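Local coordinates for nitrite oxidoreductase subunit B (Kuenenia stuttgartiensis, PDB 7B04), which carries electrons through its iron-sulfur clusters in the nitrite oxidoreductase complex, probably relaying those released by nitrite oxidation from subunit A toward a heme, at residues T249-S260 and R346-E354; K288-Q296 and R317-A327. One frame throughout, in Å; residues are numbered along the deposited sequence.

Contact 1. Residues T249-S260 and R346-E354. With SF4 (iron/sulfur cluster), chain Y.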
loop_
_atom_site.group_PDB
_atom_site.type_symbol
_atom_site.label_atom_id
_atom_site.label_comp_id
_atom_site.label_asym_id
_atom_site.label_seq_id
_atom_site.Cartn_x
_atom_site.Cartn_y
_atom_site.Cartn_z
ATOM N N THR A 249 -27.603 -3.747 -0.091
ATOM C CA THR A 249 -28.069 -4.722 -1.056
ATOM C C THR A 249 -29.565 -4.925 -0.934
ATOM O O THR A 249 -30.128 -5.795 -1.612
ATOM C CB THR A 249 -27.325 -6.052 -0.894
ATOM O OG1 THR A 249 -27.302 -6.429 0.484
ATOM C CG2 THR A 249 -25.898 -5.928 -1.410
ATOM N N ASP A 250 -30.222 -4.124 -0.092
ATOM C CA ASP A 250 -31.687 -4.092 -0.003
ATOM C C ASP A 250 -32.244 -5.482 0.316
ATOM O O ASP A 250 -33.100 -6.016 -0.387
ATOM C CB ASP A 250 -32.238 -3.496 -1.321
ATOM C CG ASP A 250 -33.765 -3.531 -1.445
ATOM O OD1 ASP A 250 -34.422 -2.575 -0.971
ATOM O OD2 ASP A 250 -34.280 -4.425 -2.148
ATOM N N GLY A 251 -31.704 -6.093 1.372
ATOM C CA GLY A 251 -32.164 -7.401 1.811
ATOM C C GLY A 251 -31.621 -8.578 1.031
ATOM O O GLY A 251 -31.901 -9.727 1.404
ATOM N N ARG A 252 -30.909 -8.331 -0.068
ATOM C CA ARG A 252 -30.320 -9.394 -0.863
ATOM C C ARG A 252 -28.999 -9.847 -0.247
ATOM O O ARG A 252 -28.314 -9.060 0.413
ATOM C CB ARG A 252 -30.071 -8.929 -2.293
ATOM C CG ARG A 252 -31.320 -8.754 -3.118
ATOM C CD ARG A 252 -30.997 -8.221 -4.496
ATOM N NE ARG A 252 -32.203 -8.104 -5.302
ATOM C CZ ARG A 252 -32.677 -9.068 -6.082
ATOM N NH1 ARG A 252 -33.789 -8.870 -6.771
ATOM N NH2 ARG A 252 -32.041 -10.229 -6.174
ATOM N N PRO A 253 -28.634 -11.116 -0.427
ATOM C CA PRO A 253 -27.320 -11.575 0.043
ATOM C C PRO A 253 -26.199 -10.783 -0.614
ATOM O O PRO A 253 -26.157 -10.625 -1.836
ATOM C CB PRO A 253 -27.293 -13.051 -0.372
ATOM C CG PRO A 253 -28.731 -13.440 -0.429
ATOM C CD PRO A 253 -29.457 -12.227 -0.933
ATOM N N MET A 254 -25.286 -10.289 0.213
ATOM C CA MET A 254 -24.187 -9.441 -0.222
ATOM C C MET A 254 -22.878 -10.200 -0.078
ATOM O O MET A 254 -22.709 -10.978 0.867
ATOM C CB MET A 254 -24.141 -8.161 0.623
ATOM C CG MET A 254 -23.059 -7.160 0.258
ATOM S SD MET A 254 -23.262 -5.649 1.226
ATOM C CE MET A 254 -22.065 -4.566 0.453
ATOM N N GLU A 255 -21.954 -9.985 -1.015
ATOM C CA GLU A 255 -20.675 -10.668 -0.918
ATOM C C GLU A 255 -19.969 -10.213 0.348
ATOM O O GLU A 255 -20.184 -9.099 0.839
ATOM C CB GLU A 255 -19.806 -10.386 -2.146
ATOM C CG GLU A 255 -20.427 -10.804 -3.474
ATOM C CD GLU A 255 -19.413 -10.869 -4.604
ATOM O OE1 GLU A 255 -18.207 -10.690 -4.337
ATOM O OE2 GLU A 255 -19.822 -11.098 -5.762
ATOM N N THR A 256 -19.119 -11.084 0.882
ATOM C CA THR A 256 -18.467 -10.749 2.135
ATOM C C THR A 256 -17.562 -9.543 1.956
ATOM O O THR A 256 -17.170 -9.164 0.848
ATOM C CB THR A 256 -17.701 -11.938 2.721
ATOM O OG1 THR A 256 -17.221 -11.598 4.027
ATOM C CG2 THR A 256 -16.534 -12.278 1.892
ATOM N N ARG A 257 -17.243 -8.938 3.093
ATOM C CA ARG A 257 -16.569 -7.647 3.105
ATOM C C ARG A 257 -15.192 -7.704 2.450
ATOM O O ARG A 257 -14.774 -6.748 1.787
ATOM C CB ARG A 257 -16.467 -7.162 4.546
ATOM C CG ARG A 257 -15.965 -5.792 4.601
ATOM C CD ARG A 257 -16.587 -4.938 5.637
ATOM N NE ARG A 257 -15.717 -3.785 5.791
ATOM C CZ ARG A 257 -15.588 -2.837 4.867
ATOM N NH1 ARG A 257 -14.743 -1.838 5.060
ATOM N NH2 ARG A 257 -16.326 -2.860 3.753
ATOM N N CYS A 258 -14.461 -8.808 2.626
ATOM C CA CYS A 258 -13.150 -8.918 1.990
ATOM C C CYS A 258 -13.270 -9.136 0.485
ATOM O O CYS A 258 -12.401 -8.691 -0.275
ATOM C CB CYS A 258 -12.337 -10.043 2.637
ATOM S SG CYS A 258 -13.022 -11.693 2.403
ATOM N N MET A 259 -14.326 -9.821 0.031
ATOM C CA MET A 259 -14.496 -10.031 -1.404
ATOM C C MET A 259 -14.876 -8.738 -2.113
ATOM O O MET A 259 -14.363 -8.445 -3.198
ATOM C CB MET A 259 -15.542 -11.109 -1.681
ATOM C CG MET A 259 -15.253 -12.462 -1.066
ATOM S SD MET A 259 -13.789 -13.349 -1.593
ATOM C CE MET A 259 -13.802 -14.693 -0.412
ATOM N N SER A 260 -15.772 -7.951 -1.514
ATOM C CA SER A 260 -16.222 -6.719 -2.149
ATOM C C SER A 260 -15.097 -5.703 -2.284
ATOM O O SER A 260 -15.158 -4.839 -3.165
ATOM C CB SER A 260 -17.383 -6.115 -1.353
ATOM O OG SER A 260 -17.761 -4.854 -1.874
ATOM N N ARG A 346 -16.285 -8.578 -9.557
ATOM C CA ARG A 346 -16.235 -7.285 -8.871
ATOM C C ARG A 346 -16.911 -6.179 -9.678
ATOM O O ARG A 346 -16.425 -5.048 -9.745
ATOM C CB ARG A 346 -14.794 -6.899 -8.529
ATOM C CG ARG A 346 -14.161 -7.769 -7.456
ATOM C CD ARG A 346 -14.439 -7.235 -6.055
ATOM N NE ARG A 346 -15.864 -7.199 -5.732
ATOM C CZ ARG A 346 -16.608 -8.273 -5.476
ATOM N NH1 ARG A 346 -17.896 -8.132 -5.194
ATOM N NH2 ARG A 346 -16.068 -9.484 -5.497
ATOM N N MET A 347 -18.046 -6.504 -10.294
ATOM C CA MET A 347 -18.872 -5.492 -10.933
ATOM C C MET A 347 -19.988 -4.995 -10.027
ATOM O O MET A 347 -20.476 -3.876 -10.222
ATOM C CB MET A 347 -19.466 -6.034 -12.239
ATOM C CG MET A 347 -18.417 -6.375 -13.287
ATOM S SD MET A 347 -17.406 -4.945 -13.713
ATOM C CE MET A 347 -15.976 -5.728 -14.455
ATOM N N THR A 348 -20.393 -5.798 -9.046
ATOM C CA THR A 348 -21.382 -5.406 -8.055
ATOM C C THR A 348 -20.999 -6.026 -6.719
ATOM O O THR A 348 -20.178 -6.945 -6.653
ATOM C CB THR A 348 -22.799 -5.844 -8.453
ATOM O OG1 THR A 348 -23.743 -5.356 -7.491
ATOM C CG2 THR A 348 -22.888 -7.362 -8.518
ATOM N N GLN A 349 -21.609 -5.521 -5.651
ATOM C CA GLN A 349 -21.423 -6.106 -4.329
ATOM C C GLN A 349 -22.483 -7.144 -3.989
ATOM O O GLN A 349 -22.319 -7.875 -3.007
ATOM C CB GLN A 349 -21.393 -5.016 -3.252
ATOM C CG GLN A 349 -22.347 -3.864 -3.480
ATOM C CD GLN A 349 -21.932 -2.618 -2.722
ATOM O OE1 GLN A 349 -20.944 -2.626 -1.987
ATOM N NE2 GLN A 349 -22.688 -1.540 -2.894
ATOM N N THR A 350 -23.559 -7.222 -4.766
ATOM C CA THR A 350 -24.604 -8.202 -4.515
ATOM C C THR A 350 -24.193 -9.548 -5.099
ATOM O O THR A 350 -23.635 -9.618 -6.198
ATOM C CB THR A 350 -25.926 -7.743 -5.136
ATOM O OG1 THR A 350 -26.271 -6.446 -4.630
ATOM C CG2 THR A 350 -27.045 -8.723 -4.815
ATOM N N ILE A 351 -24.471 -10.620 -4.358
ATOM C CA ILE A 351 -24.111 -11.953 -4.823
ATOM C C ILE A 351 -24.968 -12.319 -6.025
ATOM O O ILE A 351 -26.190 -12.117 -6.025
ATOM C CB ILE A 351 -24.266 -12.983 -3.695
ATOM C CG1 ILE A 351 -23.307 -12.672 -2.547
ATOM C CG2 ILE A 351 -24.014 -14.391 -4.215
ATOM C CD1 ILE A 351 -23.541 -13.510 -1.310
ATOM N N VAL A 352 -24.329 -12.862 -7.057
ATOM C CA VAL A 352 -24.991 -13.278 -8.286
ATOM C C VAL A 352 -25.060 -14.797 -8.296
ATOM O O VAL A 352 -24.030 -15.470 -8.167
ATOM C CB VAL A 352 -24.260 -12.752 -9.532
ATOM C CG1 VAL A 352 -24.799 -13.433 -10.768
ATOM C CG2 VAL A 352 -24.400 -11.244 -9.639
ATOM N N TYR A 353 -26.268 -15.334 -8.451
ATOM C CA TYR A 353 -26.479 -16.777 -8.424
ATOM C C TYR A 353 -26.504 -17.415 -9.803
ATOM O O TYR A 353 -26.214 -18.610 -9.921
ATOM C CB TYR A 353 -27.785 -17.106 -7.696
ATOM C CG TYR A 353 -27.747 -16.764 -6.228
ATOM C CD1 TYR A 353 -27.454 -17.733 -5.280
ATOM C CD2 TYR A 353 -27.988 -15.469 -5.791
ATOM C CE1 TYR A 353 -27.413 -17.423 -3.937
ATOM C CE2 TYR A 353 -27.948 -15.150 -4.450
ATOM C CZ TYR A 353 -27.658 -16.133 -3.527
ATOM O OH TYR A 353 -27.616 -15.829 -2.188
ATOM N N GLU A 354 -26.846 -16.661 -10.845
ATOM C CA GLU A 354 -26.856 -17.185 -12.201
ATOM C C GLU A 354 -26.353 -16.119 -13.166
ATOM O O GLU A 354 -26.547 -14.920 -12.945
ATOM C CB GLU A 354 -28.276 -17.625 -12.585
ATOM C CG GLU A 354 -28.361 -18.650 -13.687
ATOM C CD GLU A 354 -29.576 -19.552 -13.543
ATOM O OE1 GLU A 354 -30.258 -19.469 -12.500
ATOM O OE2 GLU A 354 -29.853 -20.341 -14.471
HETATM FE FE1 SF4 Y . -13.019 -10.922 7.256
HETATM FE FE2 SF4 Y . -13.563 -13.556 6.760
HETATM FE FE3 SF4 Y . -13.129 -11.833 4.678
HETATM FE FE4 SF4 Y . -15.422 -11.640 6.161
HETATM S S1 SF4 Y . -14.785 -13.389 4.843
HETATM S S2 SF4 Y . -14.074 -9.925 5.498
HETATM S S3 SF4 Y . -14.644 -12.192 8.232
HETATM S S4 SF4 Y . -11.628 -12.444 6.285
#
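The guanidinium of Arg346 presents its edge to Glu255 and one face to the helical turn 257-260, where the Met259 carbonyl and Ser260 CA lie over it. At the edge, Glu255 OE1 takes a hydrogen bond of 2.7 Å from Arg346 NH2, 12° out of the guanidinium plane, and a weak one from Arg346 NH1. A single carboxylate oxygen thus accepts from both terminal nitrogens in a buried salt bridge, with the two flat groups nearly perpendicular (84°). Bends at chi2 and chi3 (61°) turn the arginine head toward Glu255. Replacing Arg346 by a leucine would probably leave the buried Glu255 carboxylate without its countercharge and two N-H donors. Arg346 NE is also hydrogen-bonded with the hydroxyl of Tyr93 of subunit A, a neighbouring chain.

The second flat group, the Tyr353 ring, has Ile351 CG2 over one face, while Pro253 CG comes up near the ring plane, 3.2 Å from Tyr353 OH. Pro253 CB also packs on Ile351 CD1 at 3.9 Å, so the proline ring touches both the phenol end of Tyr353 and the tip of Ile351.

Between these ends the backbones pair briefly: Ile351 N donates to Pro253 O (3.0 Å), and Glu255 N to Gln349 O (2.9 Å), the latter almost in line with the carbonyl. They flank Met254 and Thr350, a non-hydrogen-bonded antiparallel pair. Thr350 lays OG1 beside Thr249 CG2, and its CG2 lies near Arg252 CB.

Just beyond Glu255, Cys258 SG binds iron FE3 at 2.3 Å and Thr256 OG1 lies beside FE4. The contact therefore backs the ligand loop of a [4Fe-4S] cluster, which Cys45, Cys235 and Cys238 complete, in the 4Fe-4S dicluster domain, with its ferredoxin-type cysteine motifs.

Contact 2. Residues K288-Q296 and R317-A327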
loop_
_atom_site.group_PDB
_atom_site.type_symbol
_atom_site.label_atom_id
_atom_site.label_comp_id
_atom_site.label_asym_id
_atom_site.label_seq_id
_atom_site.Cartn_x
_atom_site.Cartn_y
_atom_site.Cartn_z
ATOM N N LYS A 288 -13.154 -26.349 -14.243
ATOM C CA LYS A 288 -12.017 -26.826 -13.454
ATOM C C LYS A 288 -10.821 -25.886 -13.587
ATOM O O LYS A 288 -9.667 -26.314 -13.652
ATOM C CB LYS A 288 -11.635 -28.254 -13.848
ATOM C CG LYS A 288 -12.729 -29.282 -13.601
ATOM C CD LYS A 288 -12.243 -30.689 -13.907
ATOM C CE LYS A 288 -11.980 -30.872 -15.392
ATOM N NZ LYS A 288 -13.232 -30.760 -16.192
ATOM N N ILE A 289 -11.104 -24.585 -13.630
ATOM C CA ILE A 289 -10.071 -23.573 -13.807
ATOM C C ILE A 289 -9.644 -23.037 -12.446
ATOM O O ILE A 289 -8.512 -22.571 -12.276
ATOM C CB ILE A 289 -10.555 -22.441 -14.735
ATOM C CG1 ILE A 289 -9.385 -21.538 -15.135
ATOM C CG2 ILE A 289 -11.673 -21.638 -14.082
ATOM C CD1 ILE A 289 -9.686 -20.636 -16.307
ATOM N N ALA A 290 -10.544 -23.106 -11.471
ATOM C CA ALA A 290 -10.272 -22.676 -10.107
ATOM C C ALA A 290 -10.122 -23.902 -9.216
ATOM O O ALA A 290 -10.980 -24.791 -9.230
ATOM C CB ALA A 290 -11.386 -21.762 -9.597
ATOM N N LEU A 291 -9.038 -23.947 -8.445
ATOM C CA LEU A 291 -8.649 -25.143 -7.717
ATOM C C LEU A 291 -8.409 -24.835 -6.247
ATOM O O LEU A 291 -8.011 -23.719 -5.899
ATOM C CB LEU A 291 -7.377 -25.756 -8.322
ATOM C CG LEU A 291 -7.366 -25.925 -9.841
ATOM C CD1 LEU A 291 -6.052 -26.527 -10.290
ATOM C CD2 LEU A 291 -8.533 -26.781 -10.301
ATOM N N PRO A 292 -8.634 -25.806 -5.365
ATOM C CA PRO A 292 -8.518 -25.547 -3.927
ATOM C C PRO A 292 -7.068 -25.444 -3.477
ATOM O O PRO A 292 -6.146 -25.954 -4.116
ATOM C CB PRO A 292 -9.202 -26.765 -3.294
ATOM C CG PRO A 292 -9.013 -27.849 -4.295
ATOM C CD PRO A 292 -9.082 -27.184 -5.642
ATOM N N LEU A 293 -6.885 -24.768 -2.346
ATOM C CA LEU A 293 -5.566 -24.571 -1.758
ATOM C C LEU A 293 -5.199 -25.770 -0.893
ATOM O O LEU A 293 -5.891 -26.071 0.086
ATOM C CB LEU A 293 -5.538 -23.288 -0.928
ATOM C CG LEU A 293 -4.227 -22.992 -0.202
ATOM C CD1 LEU A 293 -3.114 -22.766 -1.208
ATOM C CD2 LEU A 293 -4.380 -21.789 0.716
ATOM N N TYR A 294 -4.094 -26.432 -1.245
ATOM C CA TYR A 294 -3.567 -27.605 -0.556
ATOM C C TYR A 294 -4.671 -28.612 -0.239
ATOM O O TYR A 294 -5.008 -28.811 0.936
ATOM C CB TYR A 294 -2.845 -27.197 0.730
ATOM C CG TYR A 294 -1.553 -26.426 0.518
ATOM C CD1 TYR A 294 -0.435 -27.037 -0.036
ATOM C CD2 TYR A 294 -1.449 -25.089 0.885
ATOM C CE1 TYR A 294 0.744 -26.341 -0.227
ATOM C CE2 TYR A 294 -0.271 -24.383 0.697
ATOM C CZ TYR A 294 0.822 -25.014 0.142
ATOM O OH TYR A 294 1.995 -24.321 -0.048
ATOM N N PRO A 295 -5.240 -29.284 -1.246
ATOM C CA PRO A 295 -6.190 -30.362 -0.951
ATOM C C PRO A 295 -5.542 -31.541 -0.266
ATOM O O PRO A 295 -6.260 -32.415 0.235
ATOM C CB PRO A 295 -6.735 -30.744 -2.332
ATOM C CG PRO A 295 -5.637 -30.375 -3.274
ATOM C CD PRO A 295 -4.974 -29.154 -2.690
ATOM N N GLN A 296 -4.208 -31.595 -0.230
ATOM C CA GLN A 296 -3.492 -32.642 0.501
ATOM C C GLN A 296 -3.950 -32.742 1.944
ATOM O O GLN A 296 -4.038 -33.849 2.492
ATOM C CB GLN A 296 -1.996 -32.348 0.482
ATOM C CG GLN A 296 -1.343 -32.283 -0.880
ATOM C CD GLN A 296 -1.194 -30.862 -1.384
ATOM O OE1 GLN A 296 -0.950 -29.949 -0.607
ATOM N NE2 GLN A 296 -1.349 -30.669 -2.695
ATOM N N ARG A 317 1.257 -27.629 -9.039
ATOM C CA ARG A 317 0.528 -28.883 -8.828
ATOM C C ARG A 317 0.542 -29.305 -7.368
ATOM O O ARG A 317 -0.452 -29.843 -6.868
ATOM C CB ARG A 317 1.065 -30.039 -9.682
ATOM C CG ARG A 317 1.586 -29.726 -11.056
ATOM C CD ARG A 317 2.237 -30.974 -11.622
ATOM N NE ARG A 317 3.318 -30.687 -12.559
ATOM C CZ ARG A 317 3.137 -30.460 -13.854
ATOM N NH1 ARG A 317 1.914 -30.483 -14.360
ATOM N NH2 ARG A 317 4.175 -30.211 -14.641
ATOM N N GLN A 318 1.670 -29.121 -6.681
ATOM C CA GLN A 318 1.738 -29.521 -5.282
ATOM C C GLN A 318 0.836 -28.661 -4.406
ATOM O O GLN A 318 0.399 -29.119 -3.344
ATOM C CB GLN A 318 3.190 -29.445 -4.794
ATOM C CG GLN A 318 3.346 -28.987 -3.351
ATOM C CD GLN A 318 4.762 -28.603 -2.985
ATOM O OE1 GLN A 318 5.679 -29.422 -3.047
ATOM N NE2 GLN A 318 4.947 -27.352 -2.584
ATOM N N MET A 319 0.473 -27.469 -4.871
ATOM C CA MET A 319 -0.351 -26.543 -4.107
ATOM C C MET A 319 -1.831 -26.632 -4.458
ATOM O O MET A 319 -2.678 -26.508 -3.569
ATOM C CB MET A 319 0.137 -25.106 -4.318
ATOM C CG MET A 319 -0.651 -24.066 -3.546
ATOM S SD MET A 319 -0.029 -22.393 -3.780
ATOM C CE MET A 319 1.383 -22.396 -2.677
ATOM N N PHE A 320 -2.166 -26.857 -5.729
ATOM C CA PHE A 320 -3.555 -26.855 -6.174
ATOM C C PHE A 320 -3.996 -28.186 -6.772
ATOM O O PHE A 320 -5.119 -28.279 -7.282
ATOM C CB PHE A 320 -3.784 -25.738 -7.198
ATOM C CG PHE A 320 -3.464 -24.365 -6.682
ATOM C CD1 PHE A 320 -4.274 -23.758 -5.736
ATOM C CD2 PHE A 320 -2.356 -23.678 -7.151
ATOM C CE1 PHE A 320 -3.981 -22.493 -5.264
ATOM C CE2 PHE A 320 -2.059 -22.412 -6.683
ATOM C CZ PHE A 320 -2.872 -21.818 -5.739
ATOM N N GLY A 321 -3.156 -29.215 -6.722
ATOM C CA GLY A 321 -3.509 -30.504 -7.268
ATOM C C GLY A 321 -3.122 -30.639 -8.726
ATOM O O GLY A 321 -2.442 -29.782 -9.295
ATOM N N PRO A 322 -3.571 -31.720 -9.371
ATOM C CA PRO A 322 -3.147 -31.989 -10.752
ATOM C C PRO A 322 -3.900 -31.201 -11.811
ATOM O O PRO A 322 -3.464 -31.190 -12.970
ATOM C CB PRO A 322 -3.407 -33.491 -10.905
ATOM C CG PRO A 322 -4.535 -33.762 -9.971
ATOM C CD PRO A 322 -4.380 -32.817 -8.811
ATOM N N GLY A 323 -4.999 -30.538 -11.461
ATOM C CA GLY A 323 -5.775 -29.783 -12.428
ATOM C C GLY A 323 -5.135 -28.497 -12.905
ATOM O O GLY A 323 -5.736 -27.791 -13.719
ATOM N N VAL A 324 -3.936 -28.177 -12.412
ATOM C CA VAL A 324 -3.300 -26.895 -12.710
ATOM C C VAL A 324 -3.057 -26.734 -14.207
ATOM O O VAL A 324 -3.305 -25.663 -14.777
ATOM C CB VAL A 324 -1.991 -26.759 -11.911
ATOM C CG1 VAL A 324 -1.241 -25.508 -12.329
ATOM C CG2 VAL A 324 -2.279 -26.742 -10.416
ATOM N N ASP A 325 -2.562 -27.787 -14.865
ATOM C CA ASP A 325 -2.142 -27.668 -16.261
ATOM C C ASP A 325 -3.291 -27.256 -17.171
ATOM O O ASP A 325 -3.131 -26.377 -18.025
ATOM C CB ASP A 325 -1.552 -28.994 -16.738
ATOM C CG ASP A 325 -0.274 -29.350 -16.020
ATOM O OD1 ASP A 325 0.578 -28.455 -15.841
ATOM O OD2 ASP A 325 -0.122 -30.526 -15.626
ATOM N N GLU A 326 -4.460 -27.872 -17.000
ATOM C CA GLU A 326 -5.601 -27.549 -17.843
ATOM C C GLU A 326 -6.237 -26.215 -17.482
ATOM O O GLU A 326 -6.859 -25.589 -18.346
ATOM C CB GLU A 326 -6.627 -28.683 -17.788
ATOM C CG GLU A 326 -6.101 -29.954 -18.441
ATOM C CD GLU A 326 -7.054 -31.122 -18.327
ATOM O OE1 GLU A 326 -8.118 -30.968 -17.692
ATOM O OE2 GLU A 326 -6.733 -32.198 -18.873
ATOM N N ALA A 327 -6.110 -25.777 -16.228
ATOM C CA ALA A 327 -6.650 -24.477 -15.845
ATOM C C ALA A 327 -5.897 -23.345 -16.534
ATOM O O ALA A 327 -6.513 -22.401 -17.041
ATOM C CB ALA A 327 -6.588 -24.315 -14.326
#
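Met319 CG lies over the Tyr294 ring in a CH-pi contact, 4.2 Å from its centroid and 15° off the normal, and it also lies over the centre of the Phe320 ring. With CG anti to the backbone N (chi1 -179°), the flexible methionine threads between the two aromatics, and its CE bends round to Tyr294 CZ at 3.9 Å. Leu293 CD1 closes this apolar cluster, 3.6 Å from Met319 CG.

Next along, Leu291 CB meets Phe320 CB, while Leu291 CD1 reaches over the turn 321-324 to Val324 CG2 at 3.8 Å. Gly321 suits that turn: its positive phi, where a side chain would jam against the preceding carbonyl, lets the chain leave helix 313-320. The small Ala327 lets the two backbones come close, its CB packing on Ile289 CG1 at 4.0 Å.

Toward the polar edge, Pro292 O sits at the rim of the Phe320 ring and takes a CA-H...O contact from Phe320 CA. Tyr294 N then bonds Met319 O (2.7 Å, 147° at the hydrogen), so a carbonyl near the helix end is used by the facing chain. Gln296 NE2 faces Gln318 O, but their separation is implausibly short, so the bond is doubtful.

Strand 291-292 pairs with strand 303-306, helices 313-320 and 324-332 lie against it, and helix 75-81 touches Leu293, Tyr294 and Gln296.

Contact 2 is nested in the loop that contact 1 closes: the chain runs through 249-260, then 288-296 and 317-327, and returns at 346-354. Their centres are 26 Å apart, with nearest atoms about 12 Å from each other, on opposite sides of the chain's centre. One four-stranded mixed sheet relates them, since side chains of contact 1 touch its outermost strand 267-272 while contact 2 contains the other outermost strand, 291-292. Both also meet subunit A. Contact 1 lies directly at a cluster and closes an 85-residue excursion, part of which contact 2 packs, setting helices 313-320 and 324-332 on strand 291-292, with the Leu293 side chain about 8 Å from a bound cluster.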